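Local coordinates for capsule biosynthesis protein capD (Bacillus anthracis, PDB 3G9K) that cleaves the poly-gamma-D-glutamate capsule of the anthrax bacillus and joins it through an amide bond to the peptidoglycan of the cell wall, at residues H3-I6 / T12-S15; I72-P77 / P88-Y93. All blocks are in the same frame, centred on the assembly; numbering follows the deposited sequence.

Contact 1: residues H3-I6 / T12-S15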
loop_
_atom_site.group_PDB
_atom_site.type_symbol
_atom_site.label_atom_id
_atom_site.label_comp_id
_atom_site.label_asym_id
_atom_site.label_seq_id
_atom_site.Cartn_x
_atom_site.Cartn_y
_atom_site.Cartn_z
ATOM N N HIS B 3 -0.629 -1.937 -2.642
ATOM C CA HIS B 3 -1.386 -0.747 -2.879
ATOM C C HIS B 3 -2.373 -0.962 -4.049
ATOM O O HIS B 3 -1.957 -1.467 -5.093
ATOM C CB HIS B 3 -0.528 0.415 -3.216
ATOM C CG HIS B 3 -1.298 1.673 -3.176
ATOM N ND1 HIS B 3 -1.809 2.258 -4.305
ATOM C CD2 HIS B 3 -1.757 2.391 -2.137
ATOM C CE1 HIS B 3 -2.550 3.289 -3.961
ATOM N NE2 HIS B 3 -2.516 3.400 -2.650
ATOM N N PHE B 4 -3.649 -0.595 -3.864
ATOM C CA PHE B 4 -4.613 -0.566 -4.985
ATOM C C PHE B 4 -5.374 0.792 -5.091
ATOM O O PHE B 4 -5.393 1.615 -4.172
ATOM C CB PHE B 4 -5.543 -1.800 -4.915
ATOM C CG PHE B 4 -6.491 -1.769 -3.753
ATOM C CD1 PHE B 4 -6.108 -2.285 -2.535
ATOM C CD2 PHE B 4 -7.735 -1.115 -3.854
ATOM C CE1 PHE B 4 -6.962 -2.258 -1.454
ATOM C CE2 PHE B 4 -8.600 -1.080 -2.807
ATOM C CZ PHE B 4 -8.213 -1.642 -1.578
ATOM N N VAL B 5 -5.949 1.024 -6.276
ATOM C CA VAL B 5 -6.739 2.215 -6.579
ATOM C C VAL B 5 -7.971 1.785 -7.355
ATOM O O VAL B 5 -7.874 0.929 -8.253
ATOM C CB VAL B 5 -5.929 3.227 -7.408
ATOM C CG1 VAL B 5 -6.708 4.579 -7.531
ATOM C CG2 VAL B 5 -4.523 3.406 -6.772
ATOM N N ILE B 6 -9.103 2.345 -6.965
ATOM C CA ILE B 6 -10.393 2.089 -7.625
ATOM C C ILE B 6 -11.071 3.409 -7.917
ATOM O O ILE B 6 -11.020 4.287 -7.100
ATOM C CB ILE B 6 -11.291 1.286 -6.745
ATOM C CG1 ILE B 6 -10.574 -0.000 -6.346
ATOM C CG2 ILE B 6 -12.638 0.949 -7.491
ATOM C CD1 ILE B 6 -11.353 -0.818 -5.349
ATOM N N THR B 12 -15.856 8.530 -7.461
ATOM C CA THR B 12 -15.255 8.392 -6.138
ATOM C C THR B 12 -13.976 7.587 -6.359
ATOM O O THR B 12 -13.969 6.646 -7.135
ATOM C CB THR B 12 -16.160 7.663 -5.146
ATOM O OG1 THR B 12 -17.382 8.402 -5.000
ATOM C CG2 THR B 12 -15.483 7.503 -3.803
ATOM N N VAL B 13 -12.913 7.990 -5.681
ATOM C CA VAL B 13 -11.609 7.335 -5.811
ATOM C C VAL B 13 -11.222 6.781 -4.450
ATOM O O VAL B 13 -11.262 7.445 -3.416
ATOM C CB VAL B 13 -10.517 8.230 -6.488
ATOM C CG1 VAL B 13 -10.679 9.664 -6.148
ATOM C CG2 VAL B 13 -9.067 7.760 -6.231
ATOM N N VAL B 14 -10.884 5.512 -4.450
ATOM C CA VAL B 14 -10.313 4.927 -3.274
ATOM C C VAL B 14 -8.834 4.647 -3.567
ATOM O O VAL B 14 -8.504 4.033 -4.601
ATOM C CB VAL B 14 -10.989 3.557 -2.949
ATOM C CG1 VAL B 14 -10.193 2.810 -1.871
ATOM C CG2 VAL B 14 -12.489 3.731 -2.550
ATOM N N SER B 15 -7.981 4.975 -2.615
ATOM C CA SER B 15 -6.554 4.640 -2.704
ATOM C C SER B 15 -6.211 3.999 -1.378
ATOM O O SER B 15 -6.296 4.669 -0.323
ATOM C CB SER B 15 -5.759 5.908 -2.933
ATOM O OG SER B 15 -4.411 5.659 -3.208
#
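Ile6 and Val14 hold the two strands of this antiparallel beta hairpin together as a hydrogen-bonded pair. Ile6 N gives its hydrogen to Val14 O at 3.0 Å and Val14 N returns one to Ile6 O at 2.9 Å; each N-H···O angle is 164°, with both donors in the carbonyl plane. The neighbouring pair, Val5 and Ser15, is non-hydrogen-bonded. There CA-H···O contacts take over, the shortest between Val5 CA and Val14 O at 3.2 Å.

Apolar packing uses both faces. On one, Ile6 and Val14 meet CB to CB at 4.4 Å, and the Phe4 ring adds CE2, 4.3 Å from Val14 CG1 in an oblique approach. On the opposite face Val5 and Val13 run alongside one another, CG1 of Val5 4.2 Å from CG2 of Val13. Branching at CB restricts the backbone and is best accommodated in extended strands like these.

The polar end lies on the Val5 face. His3 has CG anti to the backbone N (chi1 -168°), which swings the imidazole toward the second strand; Ser15 OG lies in plane beside the CE1-NE2 edge, 3.0 Å from NE2 and almost as near CE1. Ile74 O and Thr63 O are both weak hydrogen-bond partners of Ser15 OG, whose single proton they would have to share. A strand of the other capD chain pairs with this hairpin, continuing the sheet across the interface. The chemistry thus implies a buried, mostly apolar hairpin in which His3 and Ser15 form the polar pair at the end nearer Thr1, the catalytic nucleophile, whose side chain lies about 6 Å from that of His3.

Contact 2: residues I72-P77 / P88-Y93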
loop_
_atom_site.group_PDB
_atom_site.type_symbol
_atom_site.label_atom_id
_atom_site.label_comp_id
_atom_site.label_asym_id
_atom_site.label_seq_id
_atom_site.Cartn_x
_atom_site.Cartn_y
_atom_site.Cartn_z
ATOM N N ILE B 72 -6.290 11.754 -10.097
ATOM C CA ILE B 72 -5.283 10.712 -9.982
ATOM C C ILE B 72 -5.360 10.051 -8.608
ATOM O O ILE B 72 -5.387 10.726 -7.601
ATOM C CB ILE B 72 -3.836 11.225 -10.148
ATOM C CG1 ILE B 72 -3.633 11.926 -11.478
ATOM C CG2 ILE B 72 -2.827 10.080 -10.041
ATOM C CD1 ILE B 72 -2.293 12.695 -11.494
ATOM N N GLY B 73 -5.402 8.715 -8.595
ATOM C CA GLY B 73 -5.242 7.922 -7.347
ATOM C C GLY B 73 -3.946 7.134 -7.481
ATOM O O GLY B 73 -3.689 6.550 -8.522
ATOM N N ILE B 74 -3.116 7.128 -6.450
ATOM C CA ILE B 74 -1.770 6.584 -6.580
ATOM C C ILE B 74 -1.271 6.150 -5.206
ATOM O O ILE B 74 -1.648 6.719 -4.159
ATOM C CB ILE B 74 -0.777 7.595 -7.294
ATOM C CG1 ILE B 74 0.556 6.992 -7.679
ATOM C CG2 ILE B 74 -0.528 8.898 -6.383
ATOM C CD1 ILE B 74 1.337 7.785 -8.704
ATOM N N GLY B 75 -0.380 5.162 -5.224
ATOM C CA GLY B 75 0.313 4.730 -4.024
ATOM C C GLY B 75 1.294 3.643 -4.349
ATOM O O GLY B 75 1.365 3.189 -5.498
ATOM N N SER B 76 2.011 3.192 -3.315
ATOM C CA SER B 76 3.062 2.173 -3.472
ATOM C C SER B 76 3.417 1.496 -2.170
ATOM O O SER B 76 3.447 2.149 -1.153
ATOM C CB SER B 76 4.348 2.808 -3.999
ATOM O OG SER B 76 5.289 1.800 -4.418
ATOM N N PRO B 77 3.791 0.209 -2.227
ATOM C CA PRO B 77 4.550 -0.388 -1.167
ATOM C C PRO B 77 6.033 0.057 -1.214
ATOM O O PRO B 77 6.414 0.894 -2.047
ATOM C CB PRO B 77 4.391 -1.874 -1.456
ATOM C CG PRO B 77 4.325 -1.921 -2.936
ATOM C CD PRO B 77 3.526 -0.756 -3.304
ATOM N N PRO B 88 9.839 11.419 -7.436
ATOM C CA PRO B 88 10.305 11.582 -8.811
ATOM C C PRO B 88 9.245 11.147 -9.854
ATOM O O PRO B 88 9.125 11.756 -10.911
ATOM C CB PRO B 88 11.569 10.721 -8.874
ATOM C CG PRO B 88 11.932 10.380 -7.493
ATOM C CD PRO B 88 10.673 10.465 -6.684
ATOM N N ILE B 89 8.427 10.161 -9.517
ATOM C CA ILE B 89 7.382 9.735 -10.440
ATOM C C ILE B 89 6.377 10.859 -10.709
ATOM O O ILE B 89 6.176 11.250 -11.863
ATOM C CB ILE B 89 6.683 8.454 -9.940
ATOM C CG1 ILE B 89 7.662 7.268 -10.039
ATOM C CG2 ILE B 89 5.424 8.223 -10.769
ATOM C CD1 ILE B 89 7.154 5.987 -9.385
ATOM N N LEU B 90 5.800 11.405 -9.650
ATOM C CA LEU B 90 4.855 12.540 -9.739
ATOM C C LEU B 90 5.513 13.829 -10.286
ATOM O O LEU B 90 4.887 14.565 -11.058
ATOM C CB LEU B 90 4.175 12.769 -8.370
ATOM C CG LEU B 90 3.150 11.663 -8.027
ATOM C CD1 LEU B 90 2.671 11.710 -6.594
ATOM C CD2 LEU B 90 1.962 11.737 -9.006
ATOM N N ASP B 91 6.776 14.076 -9.932
ATOM C CA ASP B 91 7.559 15.225 -10.453
ATOM C C ASP B 91 7.657 15.165 -11.976
ATOM O O ASP B 91 7.357 16.131 -12.671
ATOM C CB ASP B 91 8.986 15.226 -9.880
ATOM C CG ASP B 91 9.840 16.366 -10.419
ATOM O OD1 ASP B 91 9.438 17.529 -10.209
ATOM O OD2 ASP B 91 10.895 16.101 -11.055
ATOM N N LYS B 92 8.065 14.020 -12.499
ATOM C CA LYS B 92 8.147 13.857 -13.949
ATOM C C LYS B 92 6.764 13.922 -14.634
ATOM O O LYS B 92 6.632 14.458 -15.749
ATOM C CB LYS B 92 8.870 12.552 -14.289
ATOM C CG LYS B 92 10.359 12.544 -13.926
ATOM C CD LYS B 92 11.010 11.207 -14.229
ATOM C CE LYS B 92 12.087 10.822 -13.204
ATOM N NZ LYS B 92 12.382 9.353 -13.244
ATOM N N TYR B 93 5.745 13.359 -13.994
ATOM C CA TYR B 93 4.429 13.292 -14.598
ATOM C C TYR B 93 3.841 14.689 -14.755
ATOM O O TYR B 93 3.318 15.034 -15.825
ATOM C CB TYR B 93 3.451 12.388 -13.810
ATOM C CG TYR B 93 2.075 12.359 -14.455
ATOM C CD1 TYR B 93 1.861 11.655 -15.639
ATOM C CD2 TYR B 93 1.021 13.104 -13.930
ATOM C CE1 TYR B 93 0.645 11.667 -16.252
ATOM C CE2 TYR B 93 -0.205 13.121 -14.542
ATOM C CZ TYR B 93 -0.392 12.386 -15.705
ATOM O OH TYR B 93 -1.618 12.420 -16.326
#
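This is a buried strand-to-helix packing contact, apolar throughout, in which helix 82-94 lies against one side of strand 70-75. Two side-chain pairs carry it, and no hydrogen bond crosses. Ile74 and Leu90 overlap lengthwise, each reaching past the other's end, with CD1 of Ile74 4.0 Å from CD2 of Leu90; the extended chain of Ile74, with CG1 anti to N (chi1 -169°), carries that methyl out to the helix. One helical turn on, Ile72 passes Tyr93 in the same manner, and its CD1 comes obliquely to the ring, 3.7 Å from CE2. Tyr93 suits this position because it is amphipathic: its ring packs on Ile72, while its OH is hydrogen-bonded to Glu70.

Alternation places Ile72 and Ile74 on the same side of the strand, toward the helix, with Gly73 between them and Gly75 after. Leu90 and Tyr93, three residues apart, likewise share one side of the helix. Beyond the strand, Pro77 touches the bound glutamic acid, and Ser76 OG bonds to Pro77 O at 2.8 Å. A helix packed on a beta sheet in this way is consistent with the four-layer alpha-beta-beta-alpha sandwich of Ntn hydrolases, the clan to which gamma-glutamyltranspeptidases belong.

Both contacts are buried, but they hold different elements: contact 1 joins two strands of a hairpin, contact 2 a strand to a helix. Accordingly, backbone hydrogen bonds bind the first and side-chain packing alone the second, which buries 183 Å² against 295 Å². The centre of contact 2 lies about 7 Å from the centre of the chain, that of contact 1 about 14 Å, where a strand of the other capD chain extends the hairpin. Their centres are about 13 Å apart, and they touch: His3 CE1 stands 3.1 Å from Gly75 N, and the ring packs on Ser76. The hairpin thus meets strand 70-75, whose Ile72 and Ile74 side chains face the helix.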